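Local coordinates for large adhesion protein (Lap) involved in biofilm formation (Marinobacter hydrocarbonoclasticus, PDB 6XI3) that probably helps the bacterium adhere and form biofilms, its tandem Ig-like beta-sandwich repeats binding calcium to hold the extending region of the adhesin stretched out, at residues L190-L195 / F217-G222; L224-D229 / L292-T297; Q252-V257 / T266-V271. One frame throughout, in Å; residues are numbered along the deposited sequence.

Interaction 1: residues L190-L195 / F217-G222; sequences LVDGDL and FDATAG. With CA (calcium ion), chain D; EDO (1,2-ethanediol), chain L.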
loop_
_atom_site.group_PDB
_atom_site.type_symbol
_atom_site.label_atom_id
_atom_site.label_comp_id
_atom_site.label_asym_id
_atom_site.label_seq_id
_atom_site.Cartn_x
_atom_site.Cartn_y
_atom_site.Cartn_z
ATOM N N LEU A 190 -11.868 0.739 -0.523
ATOM C CA LEU A 190 -10.517 1.189 -0.941
ATOM C C LEU A 190 -9.463 0.532 -0.048
ATOM O O LEU A 190 -9.777 0.091 1.036
ATOM C CB LEU A 190 -10.429 2.715 -0.922
ATOM C CG LEU A 190 -11.472 3.448 -1.784
ATOM C CD1 LEU A 190 -11.290 4.951 -1.665
ATOM C CD2 LEU A 190 -11.416 3.047 -3.251
ATOM N N VAL A 191 -8.238 0.476 -0.532
ATOM C CA VAL A 191 -7.066 -0.015 0.246
ATOM C C VAL A 191 -6.257 1.181 0.753
ATOM O O VAL A 191 -6.440 2.292 0.220
ATOM C CB VAL A 191 -6.234 -1.001 -0.598
ATOM C CG1 VAL A 191 -7.139 -2.145 -1.093
ATOM C CG2 VAL A 191 -5.506 -0.327 -1.760
ATOM N N ASP A 192 -5.423 0.921 1.764
ATOM C CA ASP A 192 -4.594 1.921 2.464
ATOM C C ASP A 192 -3.573 2.526 1.491
ATOM O O ASP A 192 -3.227 1.909 0.466
ATOM C CB ASP A 192 -3.978 1.318 3.725
ATOM C CG ASP A 192 -4.998 1.067 4.812
ATOM O OD1 ASP A 192 -6.160 1.534 4.655
ATOM O OD2 ASP A 192 -4.651 0.390 5.807
ATOM N N GLY A 193 -3.092 3.700 1.852
ATOM C CA GLY A 193 -2.084 4.480 1.131
ATOM C C GLY A 193 -2.679 5.798 0.697
ATOM O O GLY A 193 -3.672 6.214 1.289
ATOM N N ASP A 194 -2.087 6.431 -0.305
ATOM C CA ASP A 194 -2.526 7.763 -0.765
ATOM C C ASP A 194 -3.925 7.614 -1.380
ATOM O O ASP A 194 -4.163 6.649 -2.081
ATOM C CB ASP A 194 -1.506 8.383 -1.718
ATOM C CG ASP A 194 -1.788 9.868 -1.956
ATOM O OD1 ASP A 194 -1.941 10.605 -0.968
ATOM O OD2 ASP A 194 -1.878 10.277 -3.123
ATOM N N LEU A 195 -4.836 8.524 -1.079
ATOM C CA LEU A 195 -6.194 8.562 -1.673
ATOM C C LEU A 195 -6.228 9.835 -2.495
ATOM O O LEU A 195 -5.823 10.903 -1.951
ATOM C CB LEU A 195 -7.266 8.716 -0.592
ATOM C CG LEU A 195 -7.796 7.483 0.104
ATOM C CD1 LEU A 195 -9.071 7.868 0.856
ATOM C CD2 LEU A 195 -8.055 6.350 -0.881
ATOM N N PHE A 217 -4.938 7.110 3.777
ATOM C CA PHE A 217 -5.897 6.122 4.309
ATOM C C PHE A 217 -5.067 5.037 4.991
ATOM O O PHE A 217 -4.137 4.457 4.374
ATOM C CB PHE A 217 -6.765 5.617 3.165
ATOM C CG PHE A 217 -7.971 4.810 3.562
ATOM C CD1 PHE A 217 -8.699 5.121 4.700
ATOM C CD2 PHE A 217 -8.367 3.725 2.791
ATOM C CE1 PHE A 217 -9.801 4.357 5.050
ATOM C CE2 PHE A 217 -9.493 2.980 3.128
ATOM C CZ PHE A 217 -10.212 3.308 4.259
ATOM N N ASP A 218 -5.377 4.789 6.252
ATOM C CA ASP A 218 -4.703 3.756 7.061
ATOM C C ASP A 218 -5.769 3.156 7.958
ATOM O O ASP A 218 -5.719 3.400 9.172
ATOM C CB ASP A 218 -3.495 4.316 7.810
ATOM C CG ASP A 218 -2.645 3.204 8.439
ATOM O OD1 ASP A 218 -3.044 2.024 8.350
ATOM O OD2 ASP A 218 -1.605 3.526 9.020
ATOM N N ALA A 219 -6.674 2.373 7.375
ATOM C CA ALA A 219 -7.770 1.677 8.093
ATOM C C ALA A 219 -7.339 0.258 8.523
ATOM O O ALA A 219 -7.957 -0.305 9.460
ATOM C CB ALA A 219 -9.005 1.669 7.243
ATOM N N THR A 220 -6.317 -0.315 7.892
ATOM C CA THR A 220 -5.902 -1.730 8.134
ATOM C C THR A 220 -4.465 -1.726 8.662
ATOM O O THR A 220 -3.568 -1.112 8.032
ATOM C CB THR A 220 -6.142 -2.597 6.890
ATOM O OG1 THR A 220 -7.466 -2.353 6.397
ATOM C CG2 THR A 220 -6.012 -4.086 7.151
ATOM N N ALA A 221 -4.285 -2.347 9.819
ATOM C CA ALA A 221 -2.991 -2.625 10.448
ATOM C C ALA A 221 -2.250 -3.661 9.581
ATOM O O ALA A 221 -2.792 -4.721 9.368
ATOM C CB ALA A 221 -3.226 -3.150 11.857
ATOM N N GLY A 222 -1.045 -3.335 9.135
ATOM C CA GLY A 222 -0.173 -4.220 8.352
ATOM C C GLY A 222 0.315 -5.348 9.235
ATOM O O GLY A 222 0.501 -5.108 10.409
HETATM CA CA CA D . -2.474 0.308 6.777
HETATM C C1 EDO L . -10.338 -3.555 2.221
HETATM O O1 EDO L . -10.270 -2.902 0.958
HETATM C C2 EDO L . -11.177 -2.894 3.267
HETATM O O2 EDO L . -12.414 -3.488 3.562
HETATM O O HOH W 1 -7.763 -0.631 4.593
HETATM O O HOH W 2 -0.547 -0.213 8.053
#
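D192 OD2 has two partners: it binds the calcium ion at 2.4 Å and accepts the backbone N-H of T220 at 2.8 Å. The site lies at the junction of two successive Ig-like beta-sandwich domains, where strand 208-217 runs out into the linker leading to strand 223-232. The T220 N-H comes in on the syn lone pair of OD2. The other carboxylate oxygen, OD1, takes the N-H of A219 at 2.9 Å, from well above the carboxylate plane. Two consecutive linker amides thus fix the rotation of one carboxylate, and both they and the metal would be expected to favour its charged form. D192 CG stands anti to its carbonyl carbon (chi1 -71°), which swings the carboxylate across to the linker. D218 OD1 and the carbonyl O of T220 add two more ligands, the latter at 2.2 Å from the calcium. Water 2 is bound as well, and D246 and N302 from the following domain complete the site, so the ion ties the two domains together. Behind it, G193 and F217 form an antiparallel hydrogen-bonded pair; the bond from G193 N to F217 O is 2.8 Å long, and N302 ND2 also donates to that carbonyl. The F217 ring lies beside segment 190-192, with CG anti to the backbone N (chi1 -168°). D192 OD1 lies over one of its faces near the rim, while the carbonyl oxygens of L190 and V191 meet its edge in the ring plane. L195 packs obliquely on the root of the ring, its CG 3.7 Å from F217 CB. Water 1 donates to D192 OD1 at 2.7 Å.

Interaction 2: residues L224-D229 / L292-T297; sequences LTVSVD and LTVEAT. With EDT ({[-(bis-carboxymethyl-amino)-ethyl]-carboxymethyl-amino}-acetic acid), chain I.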
loop_
_atom_site.group_PDB
_atom_site.type_symbol
_atom_site.label_atom_id
_atom_site.label_comp_id
_atom_site.label_asym_id
_atom_site.label_seq_id
_atom_site.Cartn_x
_atom_site.Cartn_y
_atom_site.Cartn_z
ATOM N N LEU A 224 2.389 -9.589 9.024
ATOM C CA LEU A 224 2.999 -10.677 8.239
ATOM C C LEU A 224 3.196 -11.850 9.203
ATOM O O LEU A 224 3.596 -11.613 10.348
ATOM C CB LEU A 224 4.311 -10.208 7.590
ATOM C CG LEU A 224 5.029 -11.278 6.748
ATOM C CD1 LEU A 224 5.769 -10.689 5.560
ATOM C CD2 LEU A 224 6.004 -12.079 7.591
ATOM N N THR A 225 2.833 -13.051 8.760
ATOM C CA THR A 225 3.215 -14.306 9.443
ATOM C C THR A 225 4.119 -15.118 8.515
ATOM O O THR A 225 3.982 -14.981 7.305
ATOM C CB THR A 225 1.985 -15.097 9.885
ATOM O OG1 THR A 225 1.380 -15.635 8.710
ATOM C CG2 THR A 225 1.000 -14.276 10.703
ATOM N N VAL A 226 4.999 -15.939 9.095
ATOM C CA VAL A 226 5.826 -16.895 8.320
ATOM C C VAL A 226 5.717 -18.249 9.011
ATOM O O VAL A 226 5.550 -18.287 10.227
ATOM C CB VAL A 226 7.279 -16.427 8.135
ATOM C CG1 VAL A 226 8.063 -16.356 9.441
ATOM C CG2 VAL A 226 8.007 -17.315 7.128
ATOM N N SER A 227 5.770 -19.325 8.240
ATOM C CA SER A 227 5.788 -20.672 8.836
ATOM C C SER A 227 6.748 -21.550 8.040
ATOM O O SER A 227 6.944 -21.319 6.811
ATOM C CB SER A 227 4.387 -21.224 8.994
ATOM O OG SER A 227 3.975 -21.927 7.858
ATOM N N VAL A 228 7.403 -22.451 8.755
ATOM C CA VAL A 228 8.283 -23.471 8.154
ATOM C C VAL A 228 7.376 -24.661 7.923
ATOM O O VAL A 228 7.029 -25.278 8.902
ATOM C CB VAL A 228 9.474 -23.762 9.083
ATOM C CG1 VAL A 228 10.463 -24.704 8.438
ATOM C CG2 VAL A 228 10.134 -22.459 9.471
ATOM N N ASP A 229 6.924 -24.859 6.689
ATOM C CA ASP A 229 6.084 -26.019 6.311
ATOM C C ASP A 229 6.891 -27.317 6.453
ATOM O O ASP A 229 6.366 -28.256 7.034
ATOM C CB ASP A 229 5.509 -25.847 4.912
ATOM C CG ASP A 229 4.639 -24.585 4.863
ATOM O OD1 ASP A 229 4.090 -24.218 5.911
ATOM O OD2 ASP A 229 4.548 -23.977 3.814
ATOM N N LEU A 292 17.072 -23.858 13.238
ATOM C CA LEU A 292 17.007 -22.821 12.187
ATOM C C LEU A 292 16.084 -21.725 12.701
ATOM O O LEU A 292 15.088 -22.082 13.366
ATOM C CB LEU A 292 16.413 -23.420 10.916
ATOM C CG LEU A 292 17.245 -24.491 10.242
ATOM C CD1 LEU A 292 16.619 -24.860 8.922
ATOM C CD2 LEU A 292 18.692 -24.051 10.030
ATOM N N THR A 293 16.395 -20.478 12.382
ATOM C CA THR A 293 15.461 -19.353 12.534
ATOM C C THR A 293 15.212 -18.751 11.162
ATOM O O THR A 293 16.180 -18.349 10.476
ATOM C CB THR A 293 15.945 -18.332 13.561
ATOM O OG1 THR A 293 16.172 -19.066 14.767
ATOM C CG2 THR A 293 14.915 -17.259 13.813
ATOM N N VAL A 294 13.927 -18.674 10.827
ATOM C CA VAL A 294 13.434 -18.094 9.567
ATOM C C VAL A 294 12.796 -16.766 9.930
ATOM O O VAL A 294 11.921 -16.743 10.816
ATOM C CB VAL A 294 12.427 -19.029 8.879
ATOM C CG1 VAL A 294 11.822 -18.369 7.645
ATOM C CG2 VAL A 294 13.087 -20.351 8.539
ATOM N N GLU A 295 13.225 -15.712 9.252
ATOM C CA GLU A 295 12.579 -14.396 9.343
ATOM C C GLU A 295 12.085 -13.987 7.961
ATOM O O GLU A 295 12.777 -14.300 6.970
ATOM C CB GLU A 295 13.550 -13.358 9.877
ATOM C CG GLU A 295 12.940 -11.961 9.801
ATOM C CD GLU A 295 13.138 -11.144 11.050
ATOM O OE1 GLU A 295 14.263 -10.638 11.213
ATOM O OE2 GLU A 295 12.179 -11.056 11.864
ATOM N N ALA A 296 10.915 -13.343 7.924
ATOM C CA ALA A 296 10.263 -12.818 6.706
ATOM C C ALA A 296 9.890 -11.354 6.966
ATOM O O ALA A 296 9.399 -11.074 8.059
ATOM C CB ALA A 296 9.051 -13.648 6.374
ATOM N N THR A 297 10.098 -10.489 5.982
ATOM C CA THR A 297 9.807 -9.047 6.048
ATOM C C THR A 297 9.217 -8.604 4.708
ATOM O O THR A 297 9.713 -9.032 3.634
ATOM C CB THR A 297 11.080 -8.249 6.352
ATOM O OG1 THR A 297 11.655 -8.747 7.557
ATOM C CG2 THR A 297 10.839 -6.766 6.497
HETATM O O20 EDT I . 2.977 -13.076 14.009
HETATM C C5 EDT I . 2.304 -12.032 13.877
HETATM O O19 EDT I . 1.043 -12.076 13.587
HETATM C C4 EDT I . 3.013 -10.710 14.174
HETATM N N3 EDT I . 4.212 -10.800 15.070
HETATM C C2 EDT I . 4.004 -11.572 16.338
HETATM C C1 EDT I . 2.797 -11.141 17.162
HETATM O O18 EDT I . 1.918 -12.010 17.477
HETATM O O17 EDT I . 2.729 -9.951 17.548
HETATM C C6 EDT I . 4.671 -9.454 15.462
HETATM C C7 EDT I . 5.490 -8.900 14.355
HETATM N N8 EDT I . 6.535 -8.030 14.914
HETATM C C9 EDT I . 7.827 -8.296 14.253
HETATM C C10 EDT I . 9.025 -7.685 14.946
HETATM O O16 EDT I . 10.075 -8.359 14.969
HETATM O O15 EDT I . 8.954 -6.530 15.431
HETATM C C11 EDT I . 6.147 -6.609 14.775
HETATM C C12 EDT I . 6.497 -6.002 13.423
HETATM O O13 EDT I . 6.194 -6.611 12.379
HETATM O O14 EDT I . 7.059 -4.881 13.359
#
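A296 presents the smallest bump of this interface, a single methyl, and two larger side chains close on it. L224 CD2 reaches A296 CB at 3.6 Å, and V226 CB lies 3.7 Å from the same methyl. The segments 224-229 and 292-297 belong to opposing sheets; their axes come no closer than 7.2 Å and run nearly antiparallel, at 150°. No hydrogen bond passes between them, and the fit is made mainly by apolar side chains. L224, V226 and V228 project toward the other strand, as do V294 and A296. The short side chain of A296 is matched by a closer approach of the backbones at V226 than at either end. V294 enters the groove between V226 and V228 with its two methyls spread to the two neighbours. Its CG1, anti to the backbone N (chi1 175°), points toward V226 and lies 4.0 Å from V226 CG2; its CG2 meets V228 CG2 at 3.7 Å. Both valine pairs meet at a slant, each through one pair of methyls. L224 extends CG anti to its own backbone N (chi1 180°), which carries both methyls over the end of segment 292-297: CD2 also approaches A296 O, and L224 CD1 comes within 4.1 Å of T297 C. Y277 packs against L224, V226 and A296, and L255 adds to the hollow around V226 and A296. On the outer side, T225 CG2 comes 3.6 Å from O19 of the bound EDTA, whose pocket also includes V306 to D308. Interlocking apolar residues from two facing sheets, with polar ones turned outward, form the hydrophobic core of an Ig-like beta-sandwich domain.

Interaction 3: residues Q252-V257 / T266-V271; sequences QVDLTV and TATTTV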
loop_
_atom_site.group_PDB
_atom_site.type_symbol
_atom_site.label_atom_id
_atom_site.label_comp_id
_atom_site.label_asym_id
_atom_site.label_seq_id
_atom_site.Cartn_x
_atom_site.Cartn_y
_atom_site.Cartn_z
ATOM N N GLN A 252 7.251 -7.755 -2.559
ATOM C CA GLN A 252 8.359 -8.694 -2.302
ATOM C C GLN A 252 8.404 -9.007 -0.809
ATOM O O GLN A 252 8.292 -8.068 0.015
ATOM C CB GLN A 252 9.675 -8.048 -2.739
ATOM C CG GLN A 252 10.888 -8.938 -2.507
ATOM C CD GLN A 252 12.128 -8.378 -3.166
ATOM O OE1 GLN A 252 12.084 -7.864 -4.274
ATOM N NE2 GLN A 252 13.262 -8.530 -2.517
ATOM N N VAL A 253 8.608 -10.274 -0.492
ATOM C CA VAL A 253 8.900 -10.786 0.863
ATOM C C VAL A 253 10.364 -11.197 0.829
ATOM O O VAL A 253 10.719 -12.032 -0.015
ATOM C CB VAL A 253 7.986 -11.964 1.214
ATOM C CG1 VAL A 253 8.229 -12.478 2.629
ATOM C CG2 VAL A 253 6.528 -11.574 1.017
ATOM N N ASP A 254 11.161 -10.666 1.739
ATOM C CA ASP A 254 12.580 -11.034 1.917
ATOM C C ASP A 254 12.642 -11.967 3.107
ATOM O O ASP A 254 12.056 -11.606 4.158
ATOM C CB ASP A 254 13.442 -9.806 2.155
ATOM C CG ASP A 254 13.464 -8.899 0.939
ATOM O OD1 ASP A 254 13.384 -9.429 -0.216
ATOM O OD2 ASP A 254 13.558 -7.688 1.163
ATOM N N LEU A 255 13.280 -13.121 2.919
ATOM C CA LEU A 255 13.365 -14.149 3.959
ATOM C C LEU A 255 14.829 -14.382 4.266
ATOM O O LEU A 255 15.660 -14.194 3.371
ATOM C CB LEU A 255 12.682 -15.437 3.510
ATOM C CG LEU A 255 11.183 -15.309 3.249
ATOM C CD1 LEU A 255 10.912 -15.312 1.771
ATOM C CD2 LEU A 255 10.424 -16.423 3.916
ATOM N N THR A 256 15.116 -14.751 5.505
ATOM C CA THR A 256 16.473 -15.201 5.884
ATOM C C THR A 256 16.278 -16.474 6.679
ATOM O O THR A 256 15.216 -16.579 7.347
ATOM C CB THR A 256 17.280 -14.162 6.677
ATOM O OG1 THR A 256 16.574 -13.961 7.900
ATOM C CG2 THR A 256 17.485 -12.872 5.925
ATOM N N VAL A 257 17.178 -17.432 6.448
ATOM C CA VAL A 257 17.255 -18.694 7.224
ATOM C C VAL A 257 18.627 -18.708 7.889
ATOM O O VAL A 257 19.638 -18.676 7.160
ATOM C CB VAL A 257 17.056 -19.950 6.357
ATOM C CG1 VAL A 257 16.934 -21.182 7.230
ATOM C CG2 VAL A 257 15.867 -19.843 5.428
ATOM N N THR A 266 19.538 -16.365 2.120
ATOM C CA THR A 266 18.472 -15.411 1.741
ATOM C C THR A 266 17.593 -16.074 0.680
ATOM O O THR A 266 18.127 -16.850 -0.156
ATOM C CB THR A 266 19.046 -14.079 1.247
ATOM O OG1 THR A 266 19.707 -14.313 0.004
ATOM C CG2 THR A 266 19.991 -13.457 2.252
ATOM N N ALA A 267 16.307 -15.763 0.744
ATOM C CA ALA A 267 15.266 -16.167 -0.213
ATOM C C ALA A 267 14.311 -14.999 -0.401
ATOM O O ALA A 267 14.251 -14.090 0.448
ATOM C CB ALA A 267 14.548 -17.382 0.276
ATOM N N THR A 268 13.582 -15.012 -1.500
ATOM C CA THR A 268 12.580 -13.959 -1.750
ATOM C C THR A 268 11.404 -14.580 -2.520
ATOM O O THR A 268 11.597 -15.592 -3.196
ATOM C CB THR A 268 13.273 -12.754 -2.399
ATOM O OG1 THR A 268 12.283 -11.748 -2.598
ATOM C CG2 THR A 268 13.881 -13.076 -3.742
ATOM N N THR A 269 10.200 -14.039 -2.347
ATOM C CA THR A 269 9.014 -14.406 -3.149
ATOM C C THR A 269 8.081 -13.199 -3.107
ATOM O O THR A 269 8.505 -12.165 -2.620
ATOM C CB THR A 269 8.385 -15.736 -2.706
ATOM O OG1 THR A 269 7.485 -16.084 -3.746
ATOM C CG2 THR A 269 7.661 -15.716 -1.379
ATOM N N THR A 270 6.896 -13.325 -3.674
ATOM C CA THR A 270 5.951 -12.201 -3.807
ATOM C C THR A 270 4.605 -12.587 -3.211
ATOM O O THR A 270 4.281 -13.766 -3.159
ATOM C CB THR A 270 5.819 -11.761 -5.268
ATOM O OG1 THR A 270 5.344 -12.879 -5.986
ATOM C CG2 THR A 270 7.120 -11.286 -5.867
ATOM N N VAL A 271 3.844 -11.579 -2.782
ATOM C CA VAL A 271 2.529 -11.792 -2.147
ATOM C C VAL A 271 1.475 -11.947 -3.260
ATOM O O VAL A 271 1.539 -11.188 -4.235
ATOM C CB VAL A 271 2.234 -10.618 -1.186
ATOM C CG1 VAL A 271 0.857 -10.703 -0.576
ATOM C CG2 VAL A 271 3.273 -10.507 -0.085
HETATM O O HOH W 3 16.162 -11.374 -0.290
#
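Strands 252-257 and 266-270 run antiparallel, their axes 4.6 Å apart at closest approach and their directions 159° apart. V253 with T269 and L255 with A267 are the hydrogen-bonded pairs, each joined by two backbone bonds. Within the first, V253 N to T269 O is 2.8 Å and almost straight, whereas the return bond from T269 N to V253 O stretches to 3.1 Å. D254 with T268 lies between them as a non-hydrogen-bonded pair; Q252 with T270 and T256 with T266, of the same kind, flank them. CA-H groups of Q252, T268 and T266 add contacts to the facing carbonyls. On the exposed face, T268 OG1 sits anti to its backbone N (chi1 -179°), which lays it over the first strand, 3.0 Å from V253 O. The extended Q252 side chain passes obliquely over this hydroxyl, while D254 lies alongside T268. The other face is mostly apolar, with T269 among V253, L255 and A267. L255 CB faces A267 CB at 4.2 Å; just beyond the strand end, V271 CG2 meets V253 CG2 at 3.6 Å, these side chains crossing at about a right angle. Y277 of the opposing sheet packs on V253 and T269, L279 on A267. Such a two-faced pairing is that of a beta hairpin at the edge of an Ig-like beta-sandwich, strand 264-270 being outermost.

In the fold
From the N terminus, interaction 1 comes first: it closes the loop from 195 to 217 that holds most of strands 193-202 and 208-217, at the boundary with the next domain. The chain continues almost at once into 224-229, which opens interaction 2. This contact closes a long loop at 292-297, joining the two sheets of the following domain. Nested inside that loop, interaction 3 pairs the hairpin strands 252-258 and 264-270. Interactions 2 and 3 touch, since strands 290-299 and 252-258 are sheet neighbours with probable hydrogen bonds at E295-T256 and T297-D254. Interaction 1 stays apart, its centre about 25 Å from that of interaction 2.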